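Local atomic coordinates of phospholyase (Arthrobacter aurescens, PDB entry 5G4I), a protein that acts as a pyridoxal-phosphate-dependent phospholyase and is a homologue of the class III transaminases. Residues Leu247-Val253 with Pro274-Gly280; Leu386-Leu390 with Ser434-Leu438. One frame throughout, in Å; residues are numbered along the deposited sequence. Where two conformers were deposited one is given.

Contact 1: Leu247-Val253 with Pro274-Gly280. With PLP (pyridoxal-5'-phosphate), chain C.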
ATOM      1  N   LEU A 247     -21.905  -9.944  -1.593  1.00 10.10           N
ATOM      2  CA  LEU A 247     -20.916 -10.407  -2.586  1.00 10.95           C
ATOM      3  C   LEU A 247     -19.932 -11.365  -1.933  1.00 10.62           C
ATOM      4  O   LEU A 247     -19.734 -11.378  -0.713  1.00 10.84           O
ATOM      5  CB  LEU A 247     -20.110  -9.211  -3.184  1.00 11.19           C
ATOM      6  CG  LEU A 247     -20.948  -8.063  -3.779  1.00 11.65           C
ATOM      7  CD1 LEU A 247     -20.086  -6.899  -4.249  1.00 12.65           C
ATOM      8  CD2 LEU A 247     -21.793  -8.560  -4.944  1.00 13.41           C
ATOM      9  N   VAL A 248     -19.247 -12.103  -2.783  1.00 10.23           N
ATOM     10  CA  VAL A 248     -18.168 -13.026  -2.350  1.00  9.91           C
ATOM     11  C   VAL A 248     -16.804 -12.499  -2.791  1.00 10.09           C
ATOM     12  O   VAL A 248     -16.613 -12.174  -3.993  1.00 11.43           O
ATOM     13  CB  VAL A 248     -18.381 -14.445  -2.931  1.00 10.34           C
ATOM     14  CG1 VAL A 248     -17.180 -15.350  -2.533  1.00 11.65           C
ATOM     15  CG2 VAL A 248     -19.716 -15.031  -2.440  1.00 11.64           C
ATOM     16  N   ILE A 249     -15.857 -12.396  -1.823  1.00  9.78           N
ATOM     17  CA  ILE A 249     -14.473 -11.999  -2.093  1.00  9.25           C
ATOM     18  C   ILE A 249     -13.574 -13.261  -1.828  1.00  9.30           C
ATOM     19  O   ILE A 249     -13.500 -13.737  -0.690  1.00  8.96           O
ATOM     20  CB  ILE A 249     -13.919 -10.840  -1.235  1.00  9.64           C
ATOM     21  CG1 ILE A 249     -14.803  -9.554  -1.332  1.00 10.77           C
ATOM     22  CG2 ILE A 249     -12.455 -10.491  -1.663  1.00 10.37           C
ATOM     23  CD1 ILE A 249     -14.509  -8.556  -0.233  1.00 12.29           C
ATOM     24  N   SER A 250     -12.838 -13.720  -2.876  1.00  9.35           N
ATOM     25  CA  SER A 250     -11.729 -14.701  -2.638  1.00  9.75           C
ATOM     26  C   SER A 250     -10.418 -13.959  -2.452  1.00  8.88           C
ATOM     27  O   SER A 250      -9.972 -13.283  -3.441  1.00  9.35           O
ATOM     28  CB  SER A 250     -11.592 -15.696  -3.801  1.00  9.75           C
ATOM     29  OG  SER A 250     -10.590 -16.666  -3.507  1.00  9.66           O
ATOM     30  N   ASP A 251      -9.799 -14.126  -1.273  1.00  8.26           N
ATOM     31  CA  ASP A 251      -8.461 -13.553  -0.976  1.00  8.12           C
ATOM     32  C   ASP A 251      -7.452 -14.628  -1.434  1.00  8.97           C
ATOM     33  O   ASP A 251      -7.359 -15.681  -0.829  1.00  9.24           O
ATOM     34  CB  ASP A 251      -8.371 -13.262   0.511  1.00  8.49           C
ATOM     35  CG  ASP A 251      -7.010 -12.741   0.947  1.00  9.74           C
ATOM     36  OD1 ASP A 251      -6.037 -12.948   0.219  1.00 10.92           O
ATOM     37  OD2 ASP A 251      -6.924 -12.207   2.095  1.00 11.15           O
ATOM     38  N   GLU A 252      -6.786 -14.313  -2.570  1.00  8.83           N
ATOM     39  CA  GLU A 252      -5.806 -15.204  -3.232  1.00  8.89           C
ATOM     40  C   GLU A 252      -4.401 -14.887  -2.853  1.00 10.01           C
ATOM     41  O   GLU A 252      -3.466 -15.381  -3.526  1.00 11.22           O
ATOM     42  CB  GLU A 252      -5.999 -15.170  -4.742  1.00  9.56           C
ATOM     43  CG  GLU A 252      -7.326 -15.732  -5.200  1.00  9.48           C
ATOM     44  CD  GLU A 252      -7.456 -17.243  -5.162  1.00 10.94           C
ATOM     45  OE1 GLU A 252      -6.411 -17.921  -5.165  1.00  9.78           O
ATOM     46  OE2 GLU A 252      -8.617 -17.708  -5.164  1.00  9.96           O
ATOM     47  N   VAL A 253      -4.167 -14.161  -1.777  1.00 10.65           N
ATOM     48  CA  VAL A 253      -2.758 -13.843  -1.410  1.00 12.38           C
ATOM     49  C   VAL A 253      -1.982 -15.085  -1.098  1.00 13.77           C
ATOM     50  O   VAL A 253      -0.765 -15.147  -1.530  1.00 17.55           O
ATOM     51  CB  VAL A 253      -2.708 -12.781  -0.240  1.00 12.45           C
ATOM     52  CG1 VAL A 253      -1.281 -12.590   0.224  1.00 14.10           C
ATOM     53  CG2 VAL A 253      -3.337 -11.490  -0.665  1.00 13.63           C
ATOM     54  N   PRO A 274     -16.402 -15.988  -7.655  1.00 11.55           N
ATOM     55  CA  PRO A 274     -16.519 -14.735  -6.904  1.00 10.23           C
ATOM     56  C   PRO A 274     -16.718 -13.495  -7.760  1.00 10.25           C
ATOM     57  O   PRO A 274     -16.243 -13.434  -8.918  1.00 11.39           O
ATOM     58  CB  PRO A 274     -15.168 -14.646  -6.147  1.00 12.10           C
ATOM     59  CG  PRO A 274     -14.504 -15.869  -6.379  1.00 17.18           C
ATOM     60  CD  PRO A 274     -15.042 -16.536  -7.617  1.00 12.50           C
ATOM     61  N   GLU A 275     -17.345 -12.450  -7.188  1.00  9.66           N
ATOM     62  CA  GLU A 275     -17.462 -11.156  -7.792  1.00  9.72           C
ATOM     63  C   GLU A 275     -16.151 -10.319  -7.725  1.00  9.16           C
ATOM     64  O   GLU A 275     -15.932  -9.419  -8.537  1.00  9.82           O
ATOM     65  CB  GLU A 275     -18.596 -10.297  -7.266  1.00 10.75           C
ATOM     66  CG  GLU A 275     -19.980 -10.894  -7.504  1.00 11.48           C
ATOM     67  CD  GLU A 275     -20.479 -11.803  -6.391  1.00 12.47           C
ATOM     68  OE1 GLU A 275     -19.725 -12.402  -5.575  1.00 12.06           O
ATOM     69  OE2 GLU A 275     -21.768 -12.013  -6.318  1.00 14.92           O
ATOM     70  N   LEU A 276     -15.356 -10.629  -6.671  1.00  9.32           N
ATOM     71  CA  LEU A 276     -14.129  -9.863  -6.375  1.00 10.00           C
ATOM     72  C   LEU A 276     -13.056 -10.878  -5.957  1.00  8.71           C
ATOM     73  O   LEU A 276     -13.321 -11.827  -5.192  1.00  9.45           O
ATOM     74  CB  LEU A 276     -14.379  -8.947  -5.111  1.00 10.92           C
ATOM     75  CG  LEU A 276     -15.334  -7.720  -5.391  1.00 10.71           C
ATOM     76  CD1 LEU A 276     -16.094  -7.291  -4.101  1.00 12.57           C
ATOM     77  CD2 LEU A 276     -14.567  -6.581  -6.005  1.00 11.55           C
ATOM     78  N   VAL A 277     -11.847 -10.641  -6.515  1.00  8.15           N
ATOM     79  CA  VAL A 277     -10.638 -11.509  -6.237  1.00  9.24           C
ATOM     80  C   VAL A 277      -9.471 -10.586  -5.880  1.00  9.51           C
ATOM     81  O   VAL A 277      -9.182  -9.661  -6.630  1.00 10.42           O
ATOM     82  CB  VAL A 277     -10.274 -12.435  -7.444  1.00  9.33           C
ATOM     83  CG1 VAL A 277      -9.087 -13.287  -7.084  1.00 10.72           C
ATOM     84  CG2 VAL A 277     -11.449 -13.288  -7.838  1.00 11.20           C
ATOM     85  N   THR A 278      -8.884 -10.816  -4.704  1.00  8.17           N
ATOM     86  CA  THR A 278      -7.728  -9.961  -4.262  1.00  8.42           C
ATOM     87  C   THR A 278      -6.443 -10.803  -4.290  1.00  8.29           C
ATOM     88  O   THR A 278      -6.434 -12.014  -4.142  1.00  9.16           O
ATOM     89  CB  THR A 278      -8.004  -9.378  -2.854  1.00  8.15           C
ATOM     90  OG1 THR A 278      -8.194 -10.459  -1.952  1.00  8.68           O
ATOM     91  CG2 THR A 278      -9.244  -8.476  -2.847  1.00  9.35           C
ATOM     92  N   MET A 279      -5.310 -10.111  -4.440  1.00  8.88           N
ATOM     93  CA  MET A 279      -4.007 -10.791  -4.591  1.00  9.56           C
ATOM     94  C   MET A 279      -2.900  -9.820  -4.125  1.00  8.84           C
ATOM     95  O   MET A 279      -3.065  -8.596  -3.987  1.00  8.82           O
ATOM     96  CB  MET A 279      -3.843 -11.300  -6.001  1.00 11.96           C
ATOM     97  CG  MET A 279      -3.818 -10.236  -6.961  1.00 12.14           C
ATOM     98  SD  MET A 279      -4.061 -10.820  -8.740  1.00 15.94           S
ATOM     99  CE  MET A 279      -5.388 -11.450  -8.799  1.00 13.31           C
ATOM    100  N   GLY A 280      -1.711 -10.415  -3.923  1.00  9.01           N
ATOM    101  CA  GLY A 280      -0.518  -9.677  -3.448  1.00 10.79           C
ATOM    102  C   GLY A 280       0.636 -10.688  -3.428  1.00 12.57           C
ATOM    103  O   GLY A 280       0.887 -11.415  -4.401  1.00 14.04           O
TER
HETATM  104  N1  PLP C1441      -4.427 -11.718   3.143  1.00 12.73           N
HETATM  105  C2  PLP C1441      -3.721 -12.871   3.226  1.00 16.30           C
HETATM  106  C2A PLP C1441      -4.423 -14.194   3.063  1.00 18.70           C
HETATM  107  C3  PLP C1441      -2.258 -12.836   3.475  1.00 20.17           C
HETATM  108  O3  PLP C1441      -1.528 -13.981   3.562  1.00 23.21           O
HETATM  109  C4  PLP C1441      -1.624 -11.507   3.626  1.00 16.83           C
HETATM  110  C4A PLP C1441      -0.172 -11.369   3.877  1.00 22.92           C
HETATM  111  C5  PLP C1441      -2.507 -10.321   3.514  1.00 16.54           C
HETATM  112  C6  PLP C1441      -3.868 -10.502   3.277  1.00 15.60           C
HETATM  113  C5A PLP C1441      -1.937  -8.929   3.657  1.00 17.92           C
HETATM  114  O4P PLP C1441      -0.833  -8.773   2.769  1.00 15.90           O
HETATM  115  P   PLP C1441       0.142  -7.497   2.893  1.00 13.70           P
HETATM  116  O1P PLP C1441       1.032  -7.832   4.066  1.00 13.28           O
HETATM  117  O2P PLP C1441       0.855  -7.452   1.563  1.00 17.26           O
HETATM  118  O3P PLP C1441      -0.800  -6.342   3.135  1.00 16.56           O
HETATM  119  O   HOH W   1      -1.583 -13.442  -4.705  1.00 12.18           O
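S250 N donates to L276 O at 3.0 Å and T278 N to S250 O, pairing strands 247-251 and 276-279 in parallel within the mixed sheet of the PLP-dependent aminotransferase fold. On the face carrying I249, D251, L276 and T278, CD1 of L276 fits between CG1 of I249 (3.8 Å) and CD1 of L247, while CG2 of I249 meets CG2 of T278; helix 120-135 lies against this face. On the other face the P274 ring sits with CG 3.9 Å from CB of S250, and CG1 of V277 presses on CG of E252. E275 bends back at chi2 (89°), which lets V248 N donate to its OE1 (2.8 Å) from above the carboxylate plane and sets OE2 3.7 Å from CD2 of L247; R242 salt-bridges OE2. With E275 cut back to an alanine, V248 N and R242 would probably lose this carboxylate and a gap would open beside L247. Just past strand 247-251, E252 N still donates to T278 O. D251 closes an Asx turn through OD1 and V253 N, and its OD2, also held by H148 and N124, lies 2.8 Å from N1 of PLP, while V253 puts CG1 3.4 Å from C3 of the cofactor ring.

Contact 2: Leu386-Leu390 with Ser434-Leu438; sequences LTKIL and SLASL
L390 and S434 bring the two backbones to 6.4 Å between CA atoms, and at the other end L386 and L438 stand 7.6 Å apart, with the seam filled mostly by side chains. L390 is the main bump. With CG anti to its own carbonyl carbon (chi1 -67°), its fork reaches across the seam: CD1 meets CD2 of L435 at 3.8 Å, the two side chains slanting across each other, while CD2, also near that methyl, comes 3.4 Å from OG of S434. That hydroxyl has its polar partner in D393, one turn further along the first helix, so the L390 methyl merely rests against it. The arrangement joins helix 384-396 to the C-terminal end of helix 421-436 in the C-terminal part of this class III aminotransferase fold, and I373 of strand 368-373 touches both L386 and L390. Past the helical residues, L438 turns back toward the first helix, its backbone N bonded to L435 O. Its fork reaches over L390: CD1 is 4.1 Å from CD2 of L390, and CD2 is as close to that same methyl. The CD2 branch also touches CG2 of I389 at 3.8 Å, toward the solvent side of the seam. L386 closes the far end more loosely, its CD2 4.5 Å from CD2 of L438, with N358 touching both leucines.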
ATOM      1  N   LEU A 386       6.254 -29.430  20.829  1.00 18.86           N
ATOM      2  CA  LEU A 386       6.946 -30.383  19.939  1.00 17.96           C
ATOM      3  C   LEU A 386       7.084 -29.737  18.496  1.00 15.56           C
ATOM      4  O   LEU A 386       8.115 -29.904  17.812  1.00 16.05           O
ATOM      5  CB  LEU A 386       6.227 -31.708  19.807  1.00 19.43           C
ATOM      6  CG  LEU A 386       6.072 -32.606  21.090  1.00 20.05           C
ATOM      7  CD1 LEU A 386       5.472 -33.937  20.858  1.00 22.64           C
ATOM      8  CD2 LEU A 386       7.423 -32.704  21.763  1.00 22.54           C
ATOM      9  N   THR A 387       6.069 -28.986  18.126  1.00 15.33           N
ATOM     10  CA  THR A 387       6.117 -28.259  16.805  1.00 14.54           C
ATOM     11  C   THR A 387       7.272 -27.296  16.765  1.00 16.92           C
ATOM     12  O   THR A 387       8.006 -27.215  15.784  1.00 17.04           O
ATOM     13  CB  THR A 387       4.723 -27.539  16.520  1.00 14.82           C
ATOM     14  OG1 THR A 387       3.652 -28.434  16.708  1.00 16.65           O
ATOM     15  CG2 THR A 387       4.636 -27.042  15.073  1.00 16.53           C
ATOM     16  N   LYS A 388       7.497 -26.508  17.849  1.00 16.17           N
ATOM     17  CA  LYS A 388       8.602 -25.576  17.918  1.00 17.58           C
ATOM     18  C   LYS A 388       9.966 -26.275  17.835  1.00 16.71           C
ATOM     19  O   LYS A 388      10.926 -25.832  17.202  1.00 16.29           O
ATOM     20  CB  LYS A 388       8.471 -24.695  19.200  1.00 20.42           C
ATOM     21  CG  LYS A 388       9.604 -23.778  19.407  1.00 26.05           C
ATOM     22  CD  LYS A 388       9.671 -22.681  18.433  1.00 32.74           C
ATOM     23  CE  LYS A 388      10.662 -21.575  18.917  1.00 35.26           C
ATOM     24  NZ  LYS A 388      11.001 -20.765  17.754  1.00 37.88           N
ATOM     25  N   ILE A 389      10.059 -27.395  18.584  1.00 16.36           N
ATOM     26  CA  ILE A 389      11.287 -28.265  18.542  1.00 16.92           C
ATOM     27  C   ILE A 389      11.631 -28.664  17.083  1.00 16.25           C
ATOM     28  O   ILE A 389      12.795 -28.525  16.629  1.00 16.78           O
ATOM     29  CB  ILE A 389      11.129 -29.533  19.461  1.00 20.82           C
ATOM     30  CG1 ILE A 389      11.187 -29.105  20.931  1.00 21.72           C
ATOM     31  CG2 ILE A 389      12.172 -30.556  19.124  1.00 21.05           C
ATOM     32  CD1 ILE A 389      10.860 -30.214  21.940  1.00 26.32           C
ATOM     33  N   LEU A 390      10.594 -29.115  16.371  1.00 16.18           N
ATOM     34  CA  LEU A 390      10.791 -29.515  14.953  1.00 15.98           C
ATOM     35  C   LEU A 390      11.245 -28.337  14.037  1.00 15.61           C
ATOM     36  O   LEU A 390      12.132 -28.501  13.179  1.00 15.08           O
ATOM     37  CB  LEU A 390       9.550 -30.126  14.401  1.00 16.10           C
ATOM     38  CG  LEU A 390       9.076 -31.498  14.986  1.00 17.30           C
ATOM     39  CD1 LEU A 390       7.648 -31.842  14.598  1.00 17.30           C
ATOM     40  CD2 LEU A 390       9.993 -32.630  14.511  1.00 18.71           C
ATOM     41  N   SER A 434      14.059 -35.701  11.769  1.00 16.83           N
ATOM     42  CA  SER A 434      13.653 -34.836  12.875  1.00 16.73           C
ATOM     43  C   SER A 434      12.531 -35.440  13.750  1.00 15.97           C
ATOM     44  O   SER A 434      12.598 -35.419  15.022  1.00 17.32           O
ATOM     45  CB  SER A 434      13.338 -33.417  12.267  1.00 16.27           C
ATOM     46  OG  SER A 434      13.227 -32.471  13.380  1.00 20.96           O
ATOM     47  N   LEU A 435      11.460 -35.942  13.173  1.00 15.18           N
ATOM     48  CA  LEU A 435      10.356 -36.625  13.834  1.00 16.51           C
ATOM     49  C   LEU A 435      10.909 -37.802  14.685  1.00 17.62           C
ATOM     50  O   LEU A 435      10.483 -38.022  15.860  1.00 19.40           O
ATOM     51  CB  LEU A 435       9.283 -37.088  12.878  1.00 18.13           C
ATOM     52  CG  LEU A 435       8.374 -35.975  12.351  1.00 18.85           C
ATOM     53  CD1 LEU A 435       7.619 -36.508  11.147  1.00 18.61           C
ATOM     54  CD2 LEU A 435       7.379 -35.455  13.362  1.00 19.47           C
ATOM     55  N   ALA A 436      11.839 -38.532  14.093  1.00 19.29           N
ATOM     56  CA  ALA A 436      12.333 -39.715  14.785  1.00 22.91           C
ATOM     57  C   ALA A 436      13.112 -39.317  16.035  1.00 24.60           C
ATOM     58  O   ALA A 436      13.210 -40.139  16.946  1.00 24.07           O
ATOM     59  CB  ALA A 436      13.164 -40.562  13.849  1.00 23.42           C
ATOM     60  N   SER A 437      13.662 -38.111  16.104  1.00 21.76           N
ATOM     61  CA  SER A 437      14.393 -37.604  17.250  0.50 23.47           C
ATOM     62  C   SER A 437      13.506 -37.116  18.422  1.00 23.36           C
ATOM     63  O   SER A 437      14.039 -36.792  19.523  1.00 27.09           O
ATOM     64  CB  SER A 437      15.238 -36.423  16.809  0.50 26.59           C
ATOM     65  OG  SER A 437      16.421 -36.850  16.215  0.50 31.18           O
ATOM     66  N   LEU A 438      12.212 -37.020  18.262  1.00 20.97           N
ATOM     67  CA  LEU A 438      11.338 -36.549  19.383  1.00 22.20           C
ATOM     68  C   LEU A 438      11.311 -37.622  20.534  1.00 29.14           C
ATOM     69  O   LEU A 438      11.509 -38.787  20.266  1.00 27.71           O
ATOM     70  CB  LEU A 438       9.918 -36.247  18.928  1.00 22.10           C
ATOM     71  CG  LEU A 438       9.754 -35.097  17.905  1.00 21.19           C
ATOM     72  CD1 LEU A 438       8.341 -35.011  17.404  1.00 20.99           C
ATOM     73  CD2 LEU A 438      10.287 -33.761  18.470  1.00 24.33           C
TER

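Contact 1 comes first along the chain and is complete before contact 2 opens at residue 386. Their centres are 36 Å apart, on opposite sides of the chain's centre, and the nearest atoms are still about 21 Å from each other. They share no sheet or helix. Strands 247-251 and 276-279 are neighbours inside the seven-stranded sheet that runs from 113-117 to 171-174, next to the cofactor. Helices 384-396 and 421-436 belong to the later part of the chain, where the first of them lies against strand 368-373 of the other seven-stranded sheet. Contact 1 thus helps build the PLP site, whereas contact 2 joins two helices far from the cofactor.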